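Local coordinates for protein beta-lactamase (Klebsiella pneumoniae, PDB 6HUH) that probably hydrolyses beta-lactam antibiotics to substituted beta-amino acids, as a class D beta-lactamase that confers antibiotic resistance, at residues 210-215 against 235-240; 108-113 against 140-145; 86-91 against 100-105. All blocks are in the same frame, centred on the assembly; numbering follows the deposited sequence.

Contact 1. Residues 210-215 against 235-240; sequences LDRDQQ and TVIQKP
Gln215 and Gln238 form an antiparallel hydrogen-bonded pair, with their CA atoms 5.4 Å apart. Gln215 N donates to Gln238 O at 2.8 Å. The return bond, from Gln238 N to Gln215 O, is longer at 3.2 Å. The chains stay close beside the pair, with CA of Gln214 5.1 Å from CA of Lys239, although regular pairing stops there.

The side chains of Gln215 and Gln238 stand on the same face of the sheet. They lie side by side and point the same way. Their amide planes are turned 65° against each other. Gln215 NE2 and Gln238 NE2 come within 3.4 Å, but both are donors and do not bond. The oxygens have other partners: Gln215 OE1 takes a weak bond from Ala245 N, and Gln238 OE1 a weak one from Arg248 NE, both on helix 245-264. Pro240 lies beside the end of Gln215, with its CB 3.5 Å from Gln215 NE2. Tyr202 touches both residues.

Gln214 crosses Ile237 at about a right angle. With CG1 beside the backbone N (chi1 -75°), the CG2 methyl of Ile237 lies opposite that N and meets the amide of Gln214, 3.4 Å from OE1. A weak bond of 2.9 Å from Arg212 NE to Gln214 OE1 ties that amide back to its own loop. Here the loop after strand 192-201 enters the sheet. The pair lies at the open end of the antiparallel hairpin of strands 215-225 and 228-238, in the central sheet of the class D beta-lactamase fold.

Contact 2. Residues 108-113 against 140-145; sequences RLTEWL and DGLTQA
Thr110 and Leu142 meet where helix 103-113 passes the short, weakly bonded helical turn at about 141-144. Thr110 points its side chain at the turn. OG1 sits between the backbone N and the carbonyl carbon (chi1 63°), 2.9 Å from Leu142 O. This may be a hydrogen bond, but Gln107 O, and more weakly Ser106 O, of its own helix also compete for the proton. A separate bond from Gln107 NE2 to Thr143 O joins the same two elements.

Leu142 reaches across to helix 103-113. Its chi1 of -174° carries CG toward Thr110. The chi2 of 60° then sets CD1 against Thr110, 3.4 Å from Thr110 O and 3.8 Å from Thr110 CB. CD2 lies between Thr110 O and Glu111 CA, 3.9 Å from each. Phe118 of helix 115-124 touches both Leu142 and Thr110.

Thr143 contributes its methyl. CG2 comes 3.8 Å from Thr110 OG1 and 3.7 Å from Glu111 OE1, while the Glu111 chain runs extended past it. The contact joins the C-terminal half of helix 103-113 to the turn 141-144 in the helical part of the class D beta-lactamase fold, away from the predicted active-site serine, Ser51.

Contact 3. Residues 86-91 against 100-105; sequences PEWKQT and YSVIWY. With SO4 (sulfate ion), chain C.
Trp88 packs against Ser101, Val102 and Ile103, a stretch that by sequence and place corresponds to the Ser-X-Val motif of class D beta-lactamases, with isoleucine in the third position. Just before it, Tyr100 is the first residue to leave helical backbone angles after helix 94-99, and Ser101 takes a left-handed backbone conformation.

The N-H of Trp88 anchors its indole edge. Trp88 NE1 donates to Tyr100 O at 2.8 Å, and the oxygen lies in the ring plane. Over one face lie Val102 CA and Ile103 N. Val102 CA stands 3.9 Å from the centroid of the five-membered ring, a CH-pi contact. At the far end of the indole, Ile103 CG1 meets Trp88 CH2 at 3.5 Å. The chi1 of 71° turns CG1 onto CH2 and CZ3, with CD1 and CG2 of Ile103 flanking it.

A second indole answers the first. Trp104 NE1 donates to Trp88 O at 2.8 Å, again with the acceptor in its ring plane. Farther along the same edge, Gln90 O lies 3.3 Å from Trp104 CZ2. Trp88 is thus held both through its ring and through its carbonyl. The Glu87 and Tyr100 side chains cross at about a right angle, with Glu87 CG 3.7 Å from Tyr100 CD1, oblique to the ring. Tyr100 also packs on Tyr100 of the second subunit.

Ser101 turns to the active site. Its OG bonds to Lys197 NZ and, at 3.1 Å, to O4 of a sulfate that Ser246 and Thr198 also hold. The sulfate probably comes from the crystallisation liquor. The side chain touches Ser51, the predicted acylated serine. Trp88 thus packs against what is probably the Ser-X-Val segment of the class D active site, with Trp104 bonded to its carbonyl.

In the fold
Contacts 2 and 3 share helix 103-113: contact 3 uses its start and contact 2 its end, with centres about 16 Å apart. Contact 1 lies where a loop joins the end of the sheet, its centre about 24 Å from that of contact 3 and about 26 Å from that of contact 2. It rests on one backbone pair, with polar side chains beside it. Contact 3 buries the most surface; its two indoles donate to backbone carbonyls, and it borders the active site. Contact 2 is the smallest, mostly aliphatic with a hydroxyl near a carbonyl, and lies away from the site. All three are partly buried. Only contact 3 reaches the second subunit, through Tyr100.

Contact 1. Residues 210-215 against 235-240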
loop_
_atom_site.group_PDB
_atom_site.type_symbol
_atom_site.label_atom_id
_atom_site.label_comp_id
_atom_site.label_asym_id
_atom_site.label_seq_id
_atom_site.Cartn_x
_atom_site.Cartn_y
_atom_site.Cartn_z
ATOM N N LEU A 210 -1.731 -38.880 -2.576
ATOM C CA LEU A 210 -1.342 -39.236 -3.987
ATOM C C LEU A 210 -1.306 -38.047 -4.974
ATOM O O LEU A 210 -1.739 -36.922 -4.600
ATOM C CB LEU A 210 -2.153 -40.437 -4.572
ATOM C CG LEU A 210 -3.576 -40.249 -5.139
ATOM C CD1 LEU A 210 -3.607 -40.505 -6.628
ATOM C CD2 LEU A 210 -4.559 -41.193 -4.460
ATOM N N ASP A 211 -0.824 -38.307 -6.209
ATOM C CA ASP A 211 -0.738 -37.255 -7.231
ATOM C C ASP A 211 -2.168 -36.789 -7.552
ATOM O O ASP A 211 -3.035 -37.624 -7.868
ATOM C CB ASP A 211 -0.016 -37.800 -8.491
ATOM C CG ASP A 211 0.202 -36.810 -9.625
ATOM O OD1 ASP A 211 0.622 -35.666 -9.344
ATOM O OD2 ASP A 211 0.019 -37.204 -10.796
ATOM N N ARG A 212 -2.427 -35.463 -7.414
ATOM C CA ARG A 212 -3.751 -34.882 -7.652
ATOM C C ARG A 212 -3.751 -33.605 -8.509
ATOM O O ARG A 212 -4.750 -33.347 -9.186
ATOM C CB ARG A 212 -4.482 -34.639 -6.327
ATOM C CG ARG A 212 -5.478 -35.743 -5.983
ATOM C CD ARG A 212 -5.504 -36.071 -4.501
ATOM N NE ARG A 212 -5.851 -34.919 -3.664
ATOM C CZ ARG A 212 -5.030 -34.357 -2.783
ATOM N NH1 ARG A 212 -5.430 -33.318 -2.064
ATOM N NH2 ARG A 212 -3.805 -34.839 -2.605
ATOM N N ASP A 213 -2.647 -32.814 -8.483
ATOM C CA ASP A 213 -2.507 -31.535 -9.211
ATOM C C ASP A 213 -3.610 -30.536 -8.762
ATOM O O ASP A 213 -4.299 -29.908 -9.577
ATOM C CB ASP A 213 -2.442 -31.763 -10.746
ATOM C CG ASP A 213 -2.274 -30.533 -11.628
ATOM O OD1 ASP A 213 -1.717 -29.521 -11.145
ATOM O OD2 ASP A 213 -2.695 -30.586 -12.801
ATOM N N GLN A 214 -3.780 -30.447 -7.432
ATOM C CA GLN A 214 -4.769 -29.581 -6.803
ATOM C C GLN A 214 -4.100 -28.412 -6.089
ATOM O O GLN A 214 -3.122 -28.588 -5.368
ATOM C CB GLN A 214 -5.682 -30.374 -5.857
ATOM C CG GLN A 214 -6.589 -31.360 -6.582
ATOM C CD GLN A 214 -7.651 -31.937 -5.680
ATOM O OE1 GLN A 214 -7.365 -32.601 -4.672
ATOM N NE2 GLN A 214 -8.907 -31.714 -6.039
ATOM N N GLN A 215 -4.671 -27.225 -6.297
ATOM C CA GLN A 215 -4.245 -25.959 -5.729
ATOM C C GLN A 215 -4.645 -25.879 -4.256
ATOM O O GLN A 215 -5.746 -26.295 -3.902
ATOM C CB GLN A 215 -4.942 -24.828 -6.505
ATOM C CG GLN A 215 -4.018 -23.711 -6.964
ATOM C CD GLN A 215 -4.790 -22.581 -7.592
ATOM O OE1 GLN A 215 -4.761 -21.442 -7.116
ATOM N NE2 GLN A 215 -5.504 -22.864 -8.674
ATOM N N THR A 235 -8.217 -23.245 4.234
ATOM C CA THR A 235 -7.639 -23.811 3.010
ATOM C C THR A 235 -8.699 -24.104 1.974
ATOM O O THR A 235 -9.818 -24.482 2.324
ATOM C CB THR A 235 -6.774 -25.038 3.253
ATOM O OG1 THR A 235 -7.567 -26.030 3.873
ATOM C CG2 THR A 235 -5.535 -24.739 4.076
ATOM N N VAL A 236 -8.341 -23.933 0.700
ATOM C CA VAL A 236 -9.226 -24.231 -0.420
ATOM C C VAL A 236 -8.485 -25.218 -1.297
ATOM O O VAL A 236 -7.420 -24.891 -1.830
ATOM C CB VAL A 236 -9.645 -22.971 -1.222
ATOM C CG1 VAL A 236 -10.353 -23.348 -2.515
ATOM C CG2 VAL A 236 -10.514 -22.051 -0.384
ATOM N N ILE A 237 -9.035 -26.412 -1.456
ATOM C CA ILE A 237 -8.423 -27.386 -2.347
ATOM C C ILE A 237 -9.305 -27.481 -3.592
ATOM O O ILE A 237 -10.487 -27.829 -3.488
ATOM C CB ILE A 237 -8.065 -28.756 -1.670
ATOM C CG1 ILE A 237 -6.799 -28.635 -0.758
ATOM C CG2 ILE A 237 -7.831 -29.840 -2.722
ATOM C CD1 ILE A 237 -6.978 -28.052 0.643
ATOM N N GLN A 238 -8.747 -27.111 -4.751
ATOM C CA GLN A 238 -9.476 -27.105 -6.010
ATOM C C GLN A 238 -8.581 -27.350 -7.215
ATOM O O GLN A 238 -7.359 -27.259 -7.126
ATOM C CB GLN A 238 -10.230 -25.767 -6.187
ATOM C CG GLN A 238 -9.360 -24.526 -5.984
ATOM C CD GLN A 238 -9.549 -23.485 -7.051
ATOM O OE1 GLN A 238 -10.362 -22.567 -6.904
ATOM N NE2 GLN A 238 -8.770 -23.574 -8.128
ATOM N N LYS A 239 -9.216 -27.645 -8.356
ATOM C CA LYS A 239 -8.572 -27.796 -9.650
ATOM C C LYS A 239 -8.449 -26.346 -10.144
ATOM O O LYS A 239 -9.413 -25.582 -9.996
ATOM C CB LYS A 239 -9.483 -28.590 -10.601
ATOM C CG LYS A 239 -8.777 -29.259 -11.787
ATOM C CD LYS A 239 -8.521 -28.343 -13.007
ATOM C CE LYS A 239 -9.728 -28.076 -13.875
ATOM N NZ LYS A 239 -9.464 -26.989 -14.859
ATOM N N PRO A 240 -7.297 -25.918 -10.704
ATOM C CA PRO A 240 -7.202 -24.529 -11.177
ATOM C C PRO A 240 -8.270 -24.215 -12.223
ATOM O O PRO A 240 -8.586 -25.077 -13.042
ATOM C CB PRO A 240 -5.777 -24.438 -11.748
ATOM C CG PRO A 240 -5.368 -25.847 -12.004
ATOM C CD PRO A 240 -6.042 -26.658 -10.949
#

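Contact 2. Residues 108-113 against 140-145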
loop_
_atom_site.group_PDB
_atom_site.type_symbol
_atom_site.label_atom_id
_atom_site.label_comp_id
_atom_site.label_asym_id
_atom_site.label_seq_id
_atom_site.Cartn_x
_atom_site.Cartn_y
_atom_site.Cartn_z
ATOM N N ARG A 108 15.869 -12.625 -1.423
ATOM C CA ARG A 108 16.827 -11.555 -1.096
ATOM C C ARG A 108 17.060 -11.513 0.405
ATOM O O ARG A 108 18.202 -11.365 0.840
ATOM C CB ARG A 108 16.304 -10.184 -1.534
ATOM C CG ARG A 108 16.198 -9.997 -3.025
ATOM C CD ARG A 108 17.502 -9.615 -3.684
ATOM N NE ARG A 108 17.219 -8.753 -4.822
ATOM C CZ ARG A 108 16.969 -9.183 -6.052
ATOM N NH1 ARG A 108 17.008 -10.481 -6.331
ATOM N NH2 ARG A 108 16.694 -8.319 -7.018
ATOM N N LEU A 109 15.967 -11.650 1.187
ATOM C CA LEU A 109 16.003 -11.699 2.639
ATOM C C LEU A 109 16.719 -12.950 3.128
ATOM O O LEU A 109 17.619 -12.814 3.958
ATOM C CB LEU A 109 14.582 -11.581 3.246
ATOM C CG LEU A 109 14.331 -12.096 4.682
ATOM C CD1 LEU A 109 15.204 -11.395 5.713
ATOM C CD2 LEU A 109 12.920 -11.865 5.075
ATOM N N THR A 110 16.336 -14.153 2.636
ATOM C CA THR A 110 16.938 -15.421 3.094
ATOM C C THR A 110 18.432 -15.515 2.766
ATOM O O THR A 110 19.193 -15.920 3.642
ATOM C CB THR A 110 16.161 -16.653 2.616
ATOM O OG1 THR A 110 16.169 -16.738 1.188
ATOM C CG2 THR A 110 14.734 -16.707 3.166
ATOM N N GLU A 111 18.855 -15.087 1.540
ATOM C CA GLU A 111 20.273 -15.080 1.111
ATOM C C GLU A 111 21.133 -14.211 2.043
ATOM O O GLU A 111 22.294 -14.539 2.300
ATOM C CB GLU A 111 20.420 -14.567 -0.329
ATOM C CG GLU A 111 20.162 -15.621 -1.396
ATOM C CD GLU A 111 20.161 -15.113 -2.828
ATOM O OE1 GLU A 111 19.332 -15.604 -3.631
ATOM O OE2 GLU A 111 20.993 -14.234 -3.153
ATOM N N TRP A 112 20.537 -13.112 2.547
ATOM C CA TRP A 112 21.117 -12.170 3.492
ATOM C C TRP A 112 21.189 -12.757 4.915
ATOM O O TRP A 112 22.121 -12.430 5.649
ATOM C CB TRP A 112 20.299 -10.871 3.490
ATOM C CG TRP A 112 20.822 -9.826 4.427
ATOM C CD1 TRP A 112 21.720 -8.845 4.140
ATOM C CD2 TRP A 112 20.483 -9.669 5.811
ATOM N NE1 TRP A 112 21.971 -8.092 5.259
ATOM C CE2 TRP A 112 21.222 -8.573 6.300
ATOM C CE3 TRP A 112 19.618 -10.345 6.686
ATOM C CZ2 TRP A 112 21.136 -8.146 7.632
ATOM C CZ3 TRP A 112 19.530 -9.922 8.002
ATOM C CH2 TRP A 112 20.284 -8.838 8.464
ATOM N N LEU A 113 20.179 -13.551 5.333
ATOM C CA LEU A 113 20.143 -14.145 6.679
ATOM C C LEU A 113 21.176 -15.244 6.839
ATOM O O LEU A 113 21.856 -15.323 7.875
ATOM C CB LEU A 113 18.766 -14.744 6.974
ATOM C CG LEU A 113 17.742 -13.878 7.675
ATOM C CD1 LEU A 113 16.393 -14.533 7.587
ATOM C CD2 LEU A 113 18.080 -13.685 9.141
ATOM N N ASP A 140 19.059 -26.194 -2.932
ATOM C CA ASP A 140 18.502 -24.845 -2.871
ATOM C C ASP A 140 17.349 -24.697 -1.848
ATOM O O ASP A 140 16.278 -24.193 -2.179
ATOM C CB ASP A 140 18.088 -24.347 -4.276
ATOM C CG ASP A 140 16.930 -25.075 -4.973
ATOM O OD1 ASP A 140 16.523 -26.162 -4.493
ATOM O OD2 ASP A 140 16.394 -24.526 -5.965
ATOM N N GLY A 141 17.593 -25.097 -0.612
ATOM C CA GLY A 141 16.602 -24.987 0.450
ATOM C C GLY A 141 16.395 -23.562 0.933
ATOM O O GLY A 141 15.282 -23.183 1.308
ATOM N N LEU A 142 17.468 -22.755 0.911
ATOM C CA LEU A 142 17.472 -21.368 1.373
ATOM C C LEU A 142 16.456 -20.463 0.677
ATOM O O LEU A 142 15.865 -19.598 1.328
ATOM C CB LEU A 142 18.891 -20.772 1.262
ATOM C CG LEU A 142 19.130 -19.370 1.832
ATOM C CD1 LEU A 142 18.825 -19.306 3.330
ATOM C CD2 LEU A 142 20.537 -18.912 1.552
ATOM N N THR A 143 16.267 -20.642 -0.633
ATOM C CA THR A 143 15.379 -19.771 -1.400
ATOM C C THR A 143 14.130 -20.472 -1.927
ATOM O O THR A 143 13.256 -19.802 -2.482
ATOM C CB THR A 143 16.172 -19.101 -2.533
ATOM O OG1 THR A 143 16.603 -20.097 -3.465
ATOM C CG2 THR A 143 17.368 -18.300 -2.027
ATOM N N GLN A 144 14.033 -21.807 -1.748
ATOM C CA GLN A 144 12.940 -22.611 -2.293
ATOM C C GLN A 144 12.219 -23.540 -1.321
ATOM O O GLN A 144 11.414 -24.337 -1.797
ATOM C CB GLN A 144 13.482 -23.447 -3.474
ATOM C CG GLN A 144 12.732 -23.267 -4.787
ATOM C CD GLN A 144 13.090 -21.989 -5.499
ATOM O OE1 GLN A 144 12.227 -21.143 -5.780
ATOM N NE2 GLN A 144 14.379 -21.846 -5.821
ATOM N N ALA A 145 12.485 -23.466 0.005
ATOM C CA ALA A 145 11.883 -24.377 0.993
ATOM C C ALA A 145 10.364 -24.297 1.113
ATOM O O ALA A 145 9.704 -25.337 1.209
ATOM C CB ALA A 145 12.522 -24.195 2.357
#

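Contact 3. Residues 86-91 against 100-105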
loop_
_atom_site.group_PDB
_atom_site.type_symbol
_atom_site.label_atom_id
_atom_site.label_comp_id
_atom_site.label_asym_id
_atom_site.label_seq_id
_atom_site.Cartn_x
_atom_site.Cartn_y
_atom_site.Cartn_z
ATOM N N PRO A 86 3.258 -10.209 -13.427
ATOM C CA PRO A 86 3.787 -8.902 -13.895
ATOM C C PRO A 86 4.118 -7.888 -12.782
ATOM O O PRO A 86 5.036 -7.086 -12.950
ATOM C CB PRO A 86 2.676 -8.372 -14.816
ATOM C CG PRO A 86 1.820 -9.560 -15.144
ATOM C CD PRO A 86 1.900 -10.464 -13.956
ATOM N N GLU A 87 3.383 -7.943 -11.646
ATOM C CA GLU A 87 3.545 -7.061 -10.477
ATOM C C GLU A 87 4.892 -7.261 -9.724
ATOM O O GLU A 87 5.270 -6.427 -8.887
ATOM C CB GLU A 87 2.349 -7.140 -9.496
ATOM C CG GLU A 87 1.208 -8.110 -9.774
ATOM C CD GLU A 87 0.249 -7.766 -10.897
ATOM O OE1 GLU A 87 0.639 -7.931 -12.076
ATOM O OE2 GLU A 87 -0.938 -7.508 -10.603
ATOM N N TRP A 88 5.600 -8.363 -10.032
ATOM C CA TRP A 88 6.900 -8.693 -9.471
ATOM C C TRP A 88 8.015 -7.939 -10.197
ATOM O O TRP A 88 9.094 -7.775 -9.638
ATOM C CB TRP A 88 7.165 -10.199 -9.621
ATOM C CG TRP A 88 6.384 -11.131 -8.729
ATOM C CD1 TRP A 88 5.402 -10.808 -7.840
ATOM C CD2 TRP A 88 6.530 -12.549 -8.666
ATOM N NE1 TRP A 88 4.928 -11.943 -7.229
ATOM C CE2 TRP A 88 5.600 -13.027 -7.719
ATOM C CE3 TRP A 88 7.353 -13.471 -9.329
ATOM C CZ2 TRP A 88 5.480 -14.387 -7.408
ATOM C CZ3 TRP A 88 7.228 -14.814 -9.027
ATOM C CH2 TRP A 88 6.289 -15.265 -8.090
ATOM N N LYS A 89 7.762 -7.502 -11.444
ATOM C CA LYS A 89 8.735 -6.868 -12.345
ATOM C C LYS A 89 9.263 -5.464 -11.920
ATOM O O LYS A 89 10.146 -4.952 -12.607
ATOM C CB LYS A 89 8.184 -6.817 -13.784
ATOM C CG LYS A 89 8.090 -8.174 -14.483
ATOM C CD LYS A 89 9.336 -8.476 -15.306
ATOM C CE LYS A 89 9.031 -9.153 -16.623
ATOM N NZ LYS A 89 10.240 -9.249 -17.494
ATOM N N GLN A 90 8.793 -4.863 -10.804
ATOM C CA GLN A 90 9.337 -3.561 -10.391
ATOM C C GLN A 90 9.982 -3.577 -9.008
ATOM O O GLN A 90 10.163 -4.644 -8.428
ATOM C CB GLN A 90 8.294 -2.432 -10.501
ATOM C CG GLN A 90 8.674 -1.330 -11.536
ATOM C CD GLN A 90 9.827 -0.399 -11.160
ATOM O OE1 GLN A 90 11.009 -0.685 -11.396
ATOM N NE2 GLN A 90 9.503 0.790 -10.669
ATOM N N THR A 91 10.386 -2.384 -8.512
ATOM C CA THR A 91 10.997 -2.171 -7.197
ATOM C C THR A 91 9.957 -2.522 -6.116
ATOM O O THR A 91 8.861 -1.951 -6.116
ATOM C CB THR A 91 11.531 -0.720 -7.092
ATOM O OG1 THR A 91 12.586 -0.540 -8.033
ATOM C CG2 THR A 91 12.038 -0.372 -5.705
ATOM N N TYR A 100 1.611 -8.368 -3.405
ATOM C CA TYR A 100 1.734 -9.154 -4.641
ATOM C C TYR A 100 2.561 -10.468 -4.474
ATOM O O TYR A 100 2.936 -11.082 -5.484
ATOM C CB TYR A 100 2.256 -8.268 -5.794
ATOM C CG TYR A 100 1.540 -6.937 -5.837
ATOM C CD1 TYR A 100 0.299 -6.810 -6.454
ATOM C CD2 TYR A 100 2.055 -5.828 -5.179
ATOM C CE1 TYR A 100 -0.398 -5.604 -6.430
ATOM C CE2 TYR A 100 1.369 -4.619 -5.151
ATOM C CZ TYR A 100 0.138 -4.513 -5.767
ATOM O OH TYR A 100 -0.528 -3.316 -5.703
ATOM N N SER A 101 2.784 -10.928 -3.201
ATOM C CA SER A 101 3.522 -12.164 -2.873
ATOM C C SER A 101 4.781 -12.314 -3.744
ATOM O O SER A 101 4.930 -13.283 -4.498
ATOM C CB SER A 101 2.625 -13.397 -2.989
ATOM O OG SER A 101 1.674 -13.483 -1.941
ATOM N N VAL A 102 5.659 -11.305 -3.662
ATOM C CA VAL A 102 6.905 -11.223 -4.418
ATOM C C VAL A 102 7.909 -12.201 -3.823
ATOM O O VAL A 102 8.463 -11.959 -2.744
ATOM C CB VAL A 102 7.443 -9.778 -4.515
ATOM C CG1 VAL A 102 8.400 -9.639 -5.686
ATOM C CG2 VAL A 102 6.302 -8.772 -4.635
ATOM N N ILE A 103 8.109 -13.330 -4.524
ATOM C CA ILE A 103 8.984 -14.395 -4.056
ATOM C C ILE A 103 10.448 -14.007 -4.097
ATOM O O ILE A 103 11.176 -14.399 -3.188
ATOM C CB ILE A 103 8.715 -15.750 -4.749
ATOM C CG1 ILE A 103 9.172 -15.759 -6.209
ATOM C CG2 ILE A 103 7.238 -16.169 -4.603
ATOM C CD1 ILE A 103 9.253 -17.132 -6.834
ATOM N N TRP A 104 10.887 -13.223 -5.114
ATOM C CA TRP A 104 12.291 -12.824 -5.228
ATOM C C TRP A 104 12.755 -11.952 -4.063
ATOM O O TRP A 104 13.912 -12.042 -3.670
ATOM C CB TRP A 104 12.630 -12.204 -6.582
ATOM C CG TRP A 104 11.927 -10.934 -6.968
ATOM C CD1 TRP A 104 10.995 -10.803 -7.952
ATOM C CD2 TRP A 104 12.281 -9.588 -6.572
ATOM N NE1 TRP A 104 10.687 -9.474 -8.142
ATOM C CE2 TRP A 104 11.453 -8.709 -7.299
ATOM C CE3 TRP A 104 13.191 -9.044 -5.645
ATOM C CZ2 TRP A 104 11.470 -7.325 -7.096
ATOM C CZ3 TRP A 104 13.212 -7.674 -5.452
ATOM C CH2 TRP A 104 12.371 -6.828 -6.182
ATOM N N TYR A 105 11.840 -11.171 -3.471
ATOM C CA TYR A 105 12.109 -10.309 -2.318
ATOM C C TYR A 105 12.292 -11.167 -1.052
ATOM O O TYR A 105 13.021 -10.778 -0.138
ATOM C CB TYR A 105 10.984 -9.281 -2.157
ATOM C CG TYR A 105 11.292 -8.156 -1.200
ATOM C CD1 TYR A 105 10.995 -8.266 0.154
ATOM C CD2 TYR A 105 11.815 -6.948 -1.658
ATOM C CE1 TYR A 105 11.265 -7.226 1.042
ATOM C CE2 TYR A 105 12.046 -5.886 -0.788
ATOM C CZ TYR A 105 11.791 -6.038 0.566
ATOM O OH TYR A 105 12.057 -5.015 1.442
HETATM S S SO4 C . -0.752 -15.684 -3.577
HETATM O O1 SO4 C . -0.086 -15.387 -4.849
HETATM O O2 SO4 C . -1.977 -16.452 -3.808
HETATM O O3 SO4 C . 0.146 -16.476 -2.756
HETATM O O4 SO4 C . -1.080 -14.433 -2.894
#